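Local coordinates for catalase (Bacillus pumilus, PDB 4QOL), which catalyses the breakdown of hydrogen peroxide to water and oxygen at a buried haem and also shows peroxidase-like reactivity with phenolic substrates, at residues A[178-182]-A[183-187]; A[245-248]-A[249-253]; A[446-449]-A[450-453]; A[464-467]-A[468-472]. All coordinates share one frame; numbering follows the deposited sequence. Where two conformers were deposited one is given.

Contact 1 (A[178-182]-A[183-187]); sequences LTWLF and SDEGI
S183 turns its hydroxyl back onto the carbonyl oxygen of W180, an example of how a serine just beyond a helix can bond back to its last turn. The helix 175-181 has just lost its regularity at F182. From the backbone of S183, CB comes to 3.4 Å from W180 O. One bond further, at a chi1 of 78°, OG sits between its own backbone N and carbonyl carbon, and there it is gripped from two directions. It donates to W180 O at 2.7 Å, approaching in the carbonyl plane, and it accepts from E185 N at 3.0 Å, which makes an ST turn. The N-H of S183 adds only a weak, bent bond of 3.1 Å to W180 O, so the hydroxyl is probably the stronger partner of that carbonyl. One serine oxygen thus joins the last turn of the helix to the start of the short 3-10 segment 184-186.

G186, having no side chain, brings its CA to 3.2 Å from L181 O in a C-H...O contact; R109 also bonds that oxygen. Farther out, the side chain of E185 runs alongside that of W180. OE1 reaches the ring edge at CZ3, 4.0 Å away, with the carboxylate and indole planes 62° apart, while OE2 forms a salt bridge with R195 and K428 makes a cation-pi contact with W180.

The turn is buried among helices: F182 packs on L440 and L444 of helix 434-448, L178 lies against helix 161-169, and T179 touches helix 423-431.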
loop_
_atom_site.group_PDB
_atom_site.type_symbol
_atom_site.label_atom_id
_atom_site.label_comp_id
_atom_site.label_asym_id
_atom_site.label_seq_id
_atom_site.Cartn_x
_atom_site.Cartn_y
_atom_site.Cartn_z
ATOM N N LEU A 178 -34.715 -11.829 -8.735
ATOM C CA LEU A 178 -35.237 -10.625 -9.400
ATOM C C LEU A 178 -36.722 -10.429 -9.076
ATOM O O LEU A 178 -37.269 -9.318 -8.992
ATOM C CB LEU A 178 -35.035 -10.728 -10.874
ATOM C CG LEU A 178 -33.565 -10.755 -11.286
ATOM C CD1 LEU A 178 -33.432 -11.041 -12.776
ATOM C CD2 LEU A 178 -32.934 -9.405 -10.993
ATOM N N THR A 179 -37.415 -11.535 -8.830
ATOM C CA THR A 179 -38.814 -11.481 -8.404
ATOM C C THR A 179 -39.035 -10.891 -6.993
ATOM O O THR A 179 -40.106 -10.309 -6.723
ATOM C CB THR A 179 -39.452 -12.886 -8.519
ATOM O OG1 THR A 179 -39.290 -13.342 -9.879
ATOM C CG2 THR A 179 -40.905 -12.899 -8.126
ATOM N N TRP A 180 -38.016 -10.988 -6.117
ATOM C CA TRP A 180 -38.001 -10.246 -4.873
ATOM C C TRP A 180 -37.493 -8.813 -5.002
ATOM O O TRP A 180 -38.095 -7.909 -4.473
ATOM C CB TRP A 180 -37.083 -10.973 -3.825
ATOM C CG TRP A 180 -37.564 -12.199 -3.255
ATOM C CD1 TRP A 180 -37.653 -13.431 -3.864
ATOM C CD2 TRP A 180 -37.964 -12.413 -1.894
ATOM N NE1 TRP A 180 -38.044 -14.335 -2.987
ATOM C CE2 TRP A 180 -38.287 -13.754 -1.774
ATOM C CE3 TRP A 180 -38.135 -11.587 -0.795
ATOM C CZ2 TRP A 180 -38.731 -14.334 -0.568
ATOM C CZ3 TRP A 180 -38.590 -12.173 0.405
ATOM C CH2 TRP A 180 -38.871 -13.502 0.496
ATOM N N LEU A 181 -36.368 -8.653 -5.695
ATOM C CA LEU A 181 -35.701 -7.351 -5.846
ATOM C C LEU A 181 -36.584 -6.319 -6.543
ATOM O O LEU A 181 -36.469 -5.117 -6.237
ATOM C CB LEU A 181 -34.428 -7.517 -6.644
ATOM C CG LEU A 181 -33.540 -6.275 -6.731
ATOM C CD1 LEU A 181 -33.129 -5.731 -5.370
ATOM C CD2 LEU A 181 -32.287 -6.590 -7.585
ATOM N N PHE A 182 -37.471 -6.755 -7.471
ATOM C CA PHE A 182 -38.305 -5.749 -8.151
ATOM C C PHE A 182 -39.702 -5.665 -7.552
ATOM O O PHE A 182 -40.521 -4.907 -8.044
ATOM C CB PHE A 182 -38.292 -5.974 -9.663
ATOM C CG PHE A 182 -37.054 -5.514 -10.299
ATOM C CD1 PHE A 182 -36.939 -4.207 -10.719
ATOM C CD2 PHE A 182 -35.957 -6.334 -10.414
ATOM C CE1 PHE A 182 -35.767 -3.740 -11.265
ATOM C CE2 PHE A 182 -34.775 -5.864 -11.004
ATOM C CZ PHE A 182 -34.696 -4.585 -11.459
ATOM N N SER A 183 -39.952 -6.388 -6.451
ATOM C CA SER A 183 -41.045 -5.967 -5.503
ATOM C C SER A 183 -40.646 -4.692 -4.829
ATOM O O SER A 183 -39.509 -4.205 -5.014
ATOM C CB SER A 183 -41.361 -7.020 -4.447
ATOM O OG SER A 183 -40.405 -7.051 -3.389
ATOM N N ASP A 184 -41.536 -4.077 -4.079
ATOM C CA ASP A 184 -41.100 -2.848 -3.446
ATOM C C ASP A 184 -40.073 -3.148 -2.338
ATOM O O ASP A 184 -39.442 -2.220 -1.789
ATOM C CB ASP A 184 -42.270 -2.024 -2.906
ATOM C CG ASP A 184 -43.094 -1.315 -4.045
ATOM O OD1 ASP A 184 -42.574 -1.021 -5.156
ATOM O OD2 ASP A 184 -44.258 -0.985 -3.734
ATOM N N GLU A 185 -39.888 -4.410 -1.992
ATOM C CA GLU A 185 -38.868 -4.708 -0.962
ATOM C C GLU A 185 -37.436 -4.473 -1.510
ATOM O O GLU A 185 -36.485 -4.433 -0.722
ATOM C CB GLU A 185 -38.998 -6.149 -0.405
ATOM C CG GLU A 185 -38.297 -6.297 0.929
ATOM C CD GLU A 185 -38.557 -7.651 1.597
ATOM O OE1 GLU A 185 -39.526 -8.348 1.248
ATOM O OE2 GLU A 185 -37.824 -7.977 2.527
ATOM N N GLY A 186 -37.296 -4.222 -2.824
ATOM C CA GLY A 186 -36.058 -3.726 -3.359
ATOM C C GLY A 186 -35.618 -2.343 -2.885
ATOM O O GLY A 186 -34.443 -2.009 -3.009
ATOM N N ILE A 187 -36.530 -1.600 -2.242
ATOM C CA ILE A 187 -36.221 -0.362 -1.581
ATOM C C ILE A 187 -36.833 -0.341 -0.185
ATOM O O ILE A 187 -37.916 0.220 0.028
ATOM C CB ILE A 187 -36.693 0.884 -2.357
ATOM C CG1 ILE A 187 -36.403 0.751 -3.852
ATOM C CG2 ILE A 187 -36.012 2.124 -1.754
ATOM C CD1 ILE A 187 -36.859 1.913 -4.692
#

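Contact 2 (A[245-248]-A[249-253]); sequences RDLY and DRIEK
D246 and R250 stand one turn apart on the alpha-helix 242-253 and are joined through both main chain and side chains. Their backbone bond is one rung of the i to i+4 ladder: D249 N donates to R245 O at 2.9 Å, and the same step repeats for R250 on D246, I251 on L247 and E252 on Y248.

The same spacing carries a salt bridge between side chains. R250 NE donates to D246 OD2 at 2.8 Å in an almost straight bond (175°). The carboxylate oxygen lies in the guanidinium plane but is itself met on its syn side, 27° out of the carboxylate plane. R250 extends from CG to NE, with CG beside its backbone N, and this sends NE back along the helix to the aspartate. The charge of R250 has further partners in E193 and E222, both long and weak. R245 NE pairs with D239, while its NH1 can reach D249 OD2 through a water in one of the two conformers of D249.

Apolar contact is small: CD1 of L247 and CD1 of I251 lie side by side at 4.0 Å on the buried face. Y248 packs against T156 of a second subunit and H381 of a third, so this part of the helix faces the tetramer interface.

The side chains of Y248 and E252 run side by side in the same direction, ring and carboxylate planes only 14° apart, with OE2 of E252 4.0 Å from Y248 OH; that OE2 accepts from ND2 of N303.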
loop_
_atom_site.group_PDB
_atom_site.type_symbol
_atom_site.label_atom_id
_atom_site.label_comp_id
_atom_site.label_asym_id
_atom_site.label_seq_id
_atom_site.Cartn_x
_atom_site.Cartn_y
_atom_site.Cartn_z
ATOM N N ARG A 245 -29.205 8.304 8.583
ATOM C CA ARG A 245 -29.747 9.300 9.508
ATOM C C ARG A 245 -30.728 8.661 10.511
ATOM O O ARG A 245 -30.628 8.844 11.724
ATOM C CB ARG A 245 -30.415 10.410 8.745
ATOM C CG ARG A 245 -30.807 11.589 9.666
ATOM C CD ARG A 245 -31.716 12.544 8.878
ATOM N NE ARG A 245 -31.036 13.070 7.685
ATOM C CZ ARG A 245 -30.249 14.134 7.637
ATOM N NH1 ARG A 245 -29.936 14.814 8.720
ATOM N NH2 ARG A 245 -29.768 14.524 6.476
ATOM N N ASP A 246 -31.659 7.900 9.955
ATOM C CA ASP A 246 -32.715 7.240 10.738
ATOM C C ASP A 246 -32.160 6.305 11.801
ATOM O O ASP A 246 -32.620 6.335 12.960
ATOM C CB ASP A 246 -33.605 6.486 9.778
ATOM C CG ASP A 246 -34.652 5.651 10.450
ATOM O OD1 ASP A 246 -35.762 6.193 10.788
ATOM O OD2 ASP A 246 -34.314 4.444 10.681
ATOM N N LEU A 247 -31.171 5.500 11.426
ATOM C CA LEU A 247 -30.564 4.556 12.374
ATOM C C LEU A 247 -29.907 5.312 13.548
ATOM O O LEU A 247 -30.155 4.989 14.724
ATOM C CB LEU A 247 -29.575 3.621 11.674
ATOM C CG LEU A 247 -28.904 2.545 12.586
ATOM C CD1 LEU A 247 -29.871 1.575 13.277
ATOM C CD2 LEU A 247 -27.877 1.779 11.759
ATOM N N TYR A 248 -29.104 6.308 13.216
ATOM C CA TYR A 248 -28.383 7.058 14.218
ATOM C C TYR A 248 -29.371 7.717 15.168
ATOM O O TYR A 248 -29.241 7.673 16.398
ATOM C CB TYR A 248 -27.490 8.088 13.548
ATOM C CG TYR A 248 -26.599 8.823 14.529
ATOM C CD1 TYR A 248 -27.057 9.939 15.191
ATOM C CD2 TYR A 248 -25.304 8.356 14.811
ATOM C CE1 TYR A 248 -26.254 10.584 16.119
ATOM C CE2 TYR A 248 -24.517 8.997 15.716
ATOM C CZ TYR A 248 -25.003 10.099 16.380
ATOM O OH TYR A 248 -24.141 10.711 17.286
ATOM N N ASP A 249 -30.362 8.346 14.565
ATOM C CA ASP A 249 -31.352 9.118 15.326
ATOM C C ASP A 249 -32.212 8.259 16.246
ATOM O O ASP A 249 -32.475 8.662 17.388
ATOM C CB ASP A 249 -32.243 9.897 14.350
ATOM C CG ASP A 249 -31.531 11.099 13.734
ATOM O OD1 ASP A 249 -30.351 11.441 14.104
ATOM O OD2 ASP A 249 -32.143 11.731 12.845
ATOM N N ARG A 250 -32.642 7.098 15.779
ATOM C CA ARG A 250 -33.351 6.124 16.646
ATOM C C ARG A 250 -32.566 5.794 17.905
ATOM O O ARG A 250 -33.077 5.832 19.022
ATOM C CB ARG A 250 -33.576 4.795 15.950
ATOM C CG ARG A 250 -34.649 4.790 14.938
ATOM C CD ARG A 250 -34.678 3.467 14.155
ATOM N NE ARG A 250 -35.575 3.590 13.009
ATOM C CZ ARG A 250 -36.882 3.336 13.014
ATOM N NH1 ARG A 250 -37.479 2.847 14.096
ATOM N NH2 ARG A 250 -37.596 3.520 11.899
ATOM N N ILE A 251 -31.290 5.457 17.697
ATOM C CA ILE A 251 -30.458 5.072 18.790
ATOM C C ILE A 251 -30.169 6.247 19.687
ATOM O O ILE A 251 -30.186 6.112 20.935
ATOM C CB ILE A 251 -29.171 4.426 18.271
ATOM C CG1 ILE A 251 -29.549 3.070 17.662
ATOM C CG2 ILE A 251 -28.137 4.276 19.388
ATOM C CD1 ILE A 251 -28.413 2.363 16.933
ATOM N N GLU A 252 -29.941 7.418 19.093
ATOM C CA GLU A 252 -29.623 8.593 19.905
ATOM C C GLU A 252 -30.817 8.963 20.800
ATOM O O GLU A 252 -30.642 9.374 21.955
ATOM C CB GLU A 252 -29.199 9.750 19.035
ATOM C CG GLU A 252 -28.187 10.637 19.765
ATOM C CD GLU A 252 -26.926 9.871 20.308
ATOM O OE1 GLU A 252 -26.304 10.420 21.226
ATOM O OE2 GLU A 252 -26.495 8.751 19.860
ATOM N N LYS A 253 -32.013 8.718 20.297
ATOM C CA LYS A 253 -33.280 8.960 21.040
ATOM C C LYS A 253 -33.665 7.915 22.058
ATOM O O LYS A 253 -34.551 8.160 22.886
ATOM C CB LYS A 253 -34.443 8.995 20.045
ATOM C CG LYS A 253 -35.064 10.374 19.836
ATOM C CD LYS A 253 -34.860 10.961 18.432
ATOM C CE LYS A 253 -36.004 10.695 17.472
ATOM N NZ LYS A 253 -35.488 10.631 16.069
HETATM O O HOH W 1 -30.960 14.216 11.714
#

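Contact 3 (A[446-449]-A[450-453]); sequences ADLK and GVNE
L448 and V451 are the first and last residues of a type I beta turn, with K449 and G450 at its corners, that follows helix 434-448 and leads the chain toward helix 453-466.

One direct main-chain hydrogen bond closes it. V451 N donates to L448 O at 3.1 Å, with a nearly linear N-H...O angle of 170°, yet the donor stands well above the carbonyl plane, 55° out of it, and so is not aimed at a lone pair. A water supplies a second link: it donates to D447 O at 2.7 Å and accepts from G450 N at 3.0 Å, satisfying a helix carbonyl and a turn amide together.

The apolar contact lies on the buried side. L448 and V451 cross at a slant, and CD2 of the leucine meets CG2 of the valine at 4.0 Å. The other valine branch, CG1, lies beside its backbone N and comes to 3.7 Å from D447 O. Around this pair, L448 also packs on W165, A459 and L474, and V451 on P161. The turn thereby joins helices 161-169, 453-466 and 468-478. D447 is held at its carboxylate by Y164 and W165, and N452 stands at the N-cap position of the next helix, its backbone N bonded to D162.

At the exposed corner, a chi1 of 65° puts CG of K449 beside the peptide link, 3.2 Å from G450 N, and from there the lysine chain continues extended as far as CE.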
loop_
_atom_site.group_PDB
_atom_site.type_symbol
_atom_site.label_atom_id
_atom_site.label_comp_id
_atom_site.label_asym_id
_atom_site.label_seq_id
_atom_site.Cartn_x
_atom_site.Cartn_y
_atom_site.Cartn_z
ATOM N N ALA A 446 -40.434 -0.378 -15.818
ATOM C CA ALA A 446 -39.630 0.834 -15.813
ATOM C C ALA A 446 -38.152 0.529 -16.047
ATOM O O ALA A 446 -37.437 1.320 -16.620
ATOM C CB ALA A 446 -39.805 1.595 -14.513
ATOM N N ASP A 447 -37.706 -0.619 -15.518
ATOM C CA ASP A 447 -36.332 -1.041 -15.680
ATOM C C ASP A 447 -35.966 -1.617 -17.027
ATOM O O ASP A 447 -34.824 -1.473 -17.493
ATOM C CB ASP A 447 -35.989 -2.076 -14.578
ATOM C CG ASP A 447 -34.627 -1.799 -13.912
ATOM O OD1 ASP A 447 -34.467 -0.692 -13.368
ATOM O OD2 ASP A 447 -33.722 -2.632 -14.078
ATOM N N LEU A 448 -36.936 -2.309 -17.645
ATOM C CA LEU A 448 -36.705 -3.063 -18.875
ATOM C C LEU A 448 -36.987 -2.250 -20.147
ATOM O O LEU A 448 -36.576 -2.641 -21.232
ATOM C CB LEU A 448 -37.578 -4.314 -18.880
ATOM C CG LEU A 448 -36.951 -5.471 -18.074
ATOM C CD1 LEU A 448 -37.966 -6.499 -17.728
ATOM C CD2 LEU A 448 -35.827 -6.160 -18.843
ATOM N N LYS A 449 -37.795 -1.235 -20.016
ATOM C CA LYS A 449 -38.382 -0.575 -21.225
ATOM C C LYS A 449 -37.350 -0.052 -22.182
ATOM O O LYS A 449 -37.587 -0.030 -23.385
ATOM C CB LYS A 449 -39.321 0.515 -20.804
ATOM C CG LYS A 449 -38.621 1.634 -20.098
ATOM C CD LYS A 449 -39.600 2.752 -19.756
ATOM C CE LYS A 449 -38.872 4.045 -19.427
ATOM N NZ LYS A 449 -39.614 4.771 -18.356
ATOM N N GLY A 450 -36.167 0.306 -21.714
ATOM C CA GLY A 450 -35.077 0.758 -22.626
ATOM C C GLY A 450 -33.994 -0.226 -23.037
ATOM O O GLY A 450 -33.039 0.137 -23.759
ATOM N N VAL A 451 -34.101 -1.469 -22.609
ATOM C CA VAL A 451 -33.047 -2.431 -22.891
ATOM C C VAL A 451 -33.231 -3.056 -24.272
ATOM O O VAL A 451 -34.328 -3.035 -24.847
ATOM C CB VAL A 451 -32.939 -3.544 -21.812
ATOM C CG1 VAL A 451 -33.064 -2.958 -20.416
ATOM C CG2 VAL A 451 -33.869 -4.684 -22.039
ATOM N N ASN A 452 -32.143 -3.582 -24.796
ATOM C CA ASN A 452 -32.085 -4.318 -26.058
ATOM C C ASN A 452 -33.288 -5.260 -26.229
ATOM O O ASN A 452 -33.634 -5.988 -25.302
ATOM C CB ASN A 452 -30.756 -5.122 -26.072
ATOM C CG ASN A 452 -30.637 -6.136 -27.224
ATOM O OD1 ASN A 452 -30.041 -5.851 -28.295
ATOM N ND2 ASN A 452 -31.111 -7.309 -26.994
ATOM N N GLU A 453 -33.885 -5.279 -27.410
ATOM C CA GLU A 453 -35.143 -6.016 -27.608
ATOM C C GLU A 453 -35.010 -7.524 -27.381
ATOM O O GLU A 453 -35.869 -8.133 -26.765
ATOM C CB GLU A 453 -35.698 -5.820 -29.027
ATOM C CG GLU A 453 -36.296 -4.450 -29.305
ATOM C CD GLU A 453 -37.296 -3.960 -28.238
ATOM O OE1 GLU A 453 -38.151 -4.738 -27.744
ATOM O OE2 GLU A 453 -37.224 -2.752 -27.896
HETATM O O HOH W 2 -34.325 0.443 -19.363
#

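Contact 4 (A[464-467]-A[468-472]); sequences YRAD and EDYGQ
D467 and the amides of Y470 and G471 carry the strongest polar contacts at this break between two helices, a worked case of N-capping. Helix 453-466 stops at A466, and D467 leaves helical geometry to cap helix 468-478. Its OD1 accepts from Y470 N at 3.1 Å through the anti lone pair, and from D469 N in a shorter but strongly bent and weak bond. The main-chain oxygen of D467 then takes G471 N at 3.0 Å, the first regular bond of the new helix. OD1 is brought to the amides of D469 and Y470 by a chi1 of 176°, which swings the carboxylate to the far side of CB from the backbone N, while OD2 forms a salt bridge with R430.

Farther out, Y464 lays its ring face against E468: CA stands 3.9 Å from the ring centroid, 9° off the normal, a CH-pi contact, and CB is 3.6 Å from Y464 CZ. A water at the ring edge lies 3.3 Å from Y464 OH and donates to Q472 OE1 at 2.6 Å.

On the buried side CB of A466 touches Y470 CD2. Y470 reaches between helices 423-431 and 434-448, stacked on Y429 and packed on L440 and L444, its hydroxyl paired with OG1 of T179 on helix 175-181.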
loop_
_atom_site.group_PDB
_atom_site.type_symbol
_atom_site.label_atom_id
_atom_site.label_comp_id
_atom_site.label_asym_id
_atom_site.label_seq_id
_atom_site.Cartn_x
_atom_site.Cartn_y
_atom_site.Cartn_z
ATOM N N TYR A 464 -42.054 -15.680 -17.663
ATOM C CA TYR A 464 -43.177 -16.503 -18.162
ATOM C C TYR A 464 -43.026 -17.975 -17.639
ATOM O O TYR A 464 -43.996 -18.607 -17.215
ATOM C CB TYR A 464 -43.212 -16.468 -19.689
ATOM C CG TYR A 464 -44.516 -17.014 -20.256
ATOM C CD1 TYR A 464 -44.696 -18.372 -20.409
ATOM C CD2 TYR A 464 -45.539 -16.155 -20.540
ATOM C CE1 TYR A 464 -45.892 -18.880 -20.882
ATOM C CE2 TYR A 464 -46.729 -16.625 -21.039
ATOM C CZ TYR A 464 -46.908 -17.968 -21.177
ATOM O OH TYR A 464 -48.118 -18.390 -21.682
ATOM N N ARG A 465 -41.790 -18.497 -17.673
ATOM C CA ARG A 465 -41.531 -19.844 -17.187
ATOM C C ARG A 465 -41.762 -19.947 -15.713
ATOM O O ARG A 465 -42.125 -21.041 -15.215
ATOM C CB ARG A 465 -40.100 -20.272 -17.485
ATOM C CG ARG A 465 -39.844 -20.459 -18.953
ATOM C CD ARG A 465 -38.410 -20.911 -19.213
ATOM N NE ARG A 465 -38.157 -20.721 -20.632
ATOM C CZ ARG A 465 -37.477 -19.759 -21.275
ATOM N NH1 ARG A 465 -36.728 -18.798 -20.672
ATOM N NH2 ARG A 465 -37.483 -19.830 -22.615
ATOM N N ALA A 466 -41.484 -18.890 -14.968
ATOM C CA ALA A 466 -41.836 -18.831 -13.534
ATOM C C ALA A 466 -43.361 -18.933 -13.381
ATOM O O ALA A 466 -43.873 -19.782 -12.648
ATOM C CB ALA A 466 -41.315 -17.533 -12.910
ATOM N N ASP A 467 -44.083 -18.098 -14.088
ATOM C CA ASP A 467 -45.554 -18.105 -14.014
ATOM C C ASP A 467 -46.124 -17.404 -15.269
ATOM O O ASP A 467 -45.705 -16.314 -15.628
ATOM C CB ASP A 467 -46.019 -17.455 -12.692
ATOM C CG ASP A 467 -47.539 -17.331 -12.562
ATOM O OD1 ASP A 467 -48.143 -16.487 -13.273
ATOM O OD2 ASP A 467 -48.123 -18.093 -11.780
ATOM N N GLU A 468 -47.055 -18.071 -15.970
ATOM C CA GLU A 468 -47.534 -17.530 -17.268
ATOM C C GLU A 468 -48.210 -16.183 -17.133
ATOM O O GLU A 468 -48.078 -15.384 -18.041
ATOM C CB GLU A 468 -48.537 -18.434 -18.019
ATOM C CG GLU A 468 -49.712 -19.028 -17.234
ATOM C CD GLU A 468 -50.635 -19.889 -18.123
ATOM O OE1 GLU A 468 -50.642 -19.698 -19.370
ATOM O OE2 GLU A 468 -51.369 -20.760 -17.590
ATOM N N ASP A 469 -48.924 -15.940 -16.022
ATOM C CA ASP A 469 -49.562 -14.649 -15.766
ATOM C C ASP A 469 -48.504 -13.526 -15.549
ATOM O O ASP A 469 -48.597 -12.452 -16.139
ATOM C CB ASP A 469 -50.493 -14.729 -14.548
ATOM C CG ASP A 469 -51.256 -13.415 -14.277
ATOM O OD1 ASP A 469 -52.097 -12.988 -15.142
ATOM O OD2 ASP A 469 -51.075 -12.794 -13.182
ATOM N N TYR A 470 -47.490 -13.841 -14.725
ATOM C CA TYR A 470 -46.334 -12.966 -14.513
ATOM C C TYR A 470 -45.765 -12.551 -15.858
ATOM O O TYR A 470 -45.651 -11.362 -16.151
ATOM C CB TYR A 470 -45.360 -13.800 -13.668
ATOM C CG TYR A 470 -44.070 -13.134 -13.129
ATOM C CD1 TYR A 470 -43.803 -11.781 -13.286
ATOM C CD2 TYR A 470 -43.173 -13.901 -12.374
ATOM C CE1 TYR A 470 -42.662 -11.222 -12.796
ATOM C CE2 TYR A 470 -42.029 -13.338 -11.859
ATOM C CZ TYR A 470 -41.777 -11.999 -12.060
ATOM O OH TYR A 470 -40.630 -11.434 -11.483
ATOM N N GLY A 471 -45.345 -13.523 -16.663
ATOM C CA GLY A 471 -44.711 -13.199 -17.959
ATOM C C GLY A 471 -45.590 -12.476 -18.938
ATOM O O GLY A 471 -45.160 -11.515 -19.586
ATOM N N GLN A 472 -46.860 -12.917 -19.032
ATOM C CA GLN A 472 -47.812 -12.232 -19.946
ATOM C C GLN A 472 -48.117 -10.789 -19.546
ATOM O O GLN A 472 -48.165 -9.919 -20.426
ATOM C CB GLN A 472 -49.113 -13.067 -20.049
ATOM C CG GLN A 472 -50.050 -12.507 -21.124
ATOM C CD GLN A 472 -49.461 -12.665 -22.514
ATOM O OE1 GLN A 472 -49.290 -13.801 -22.995
ATOM N NE2 GLN A 472 -49.197 -11.550 -23.194
HETATM O O HOH W 3 -50.300 -15.944 -21.929
#

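How the contacts relate
Contacts 1, 3 and 4 gather around one group of helices, their centres 17 to 18 Å apart, and contact 1 is the piece that touches the other two. F182 CZ lies 3.4 Å from D447 OD2 of contact 3, and T179 OG1 is 2.8 Å from Y470 OH of contact 4, probably a hydrogen bond. Through these the haem-binding catalase region meets the C-terminal helices. Contacts 3 and 4 come no closer than about 8 Å. Contact 2 stands apart, its centre 26 Å from that of contact 1 and 38 to 42 Å from the others. The side chains of L181 and L247 lie about 12 and 11 Å from a haem.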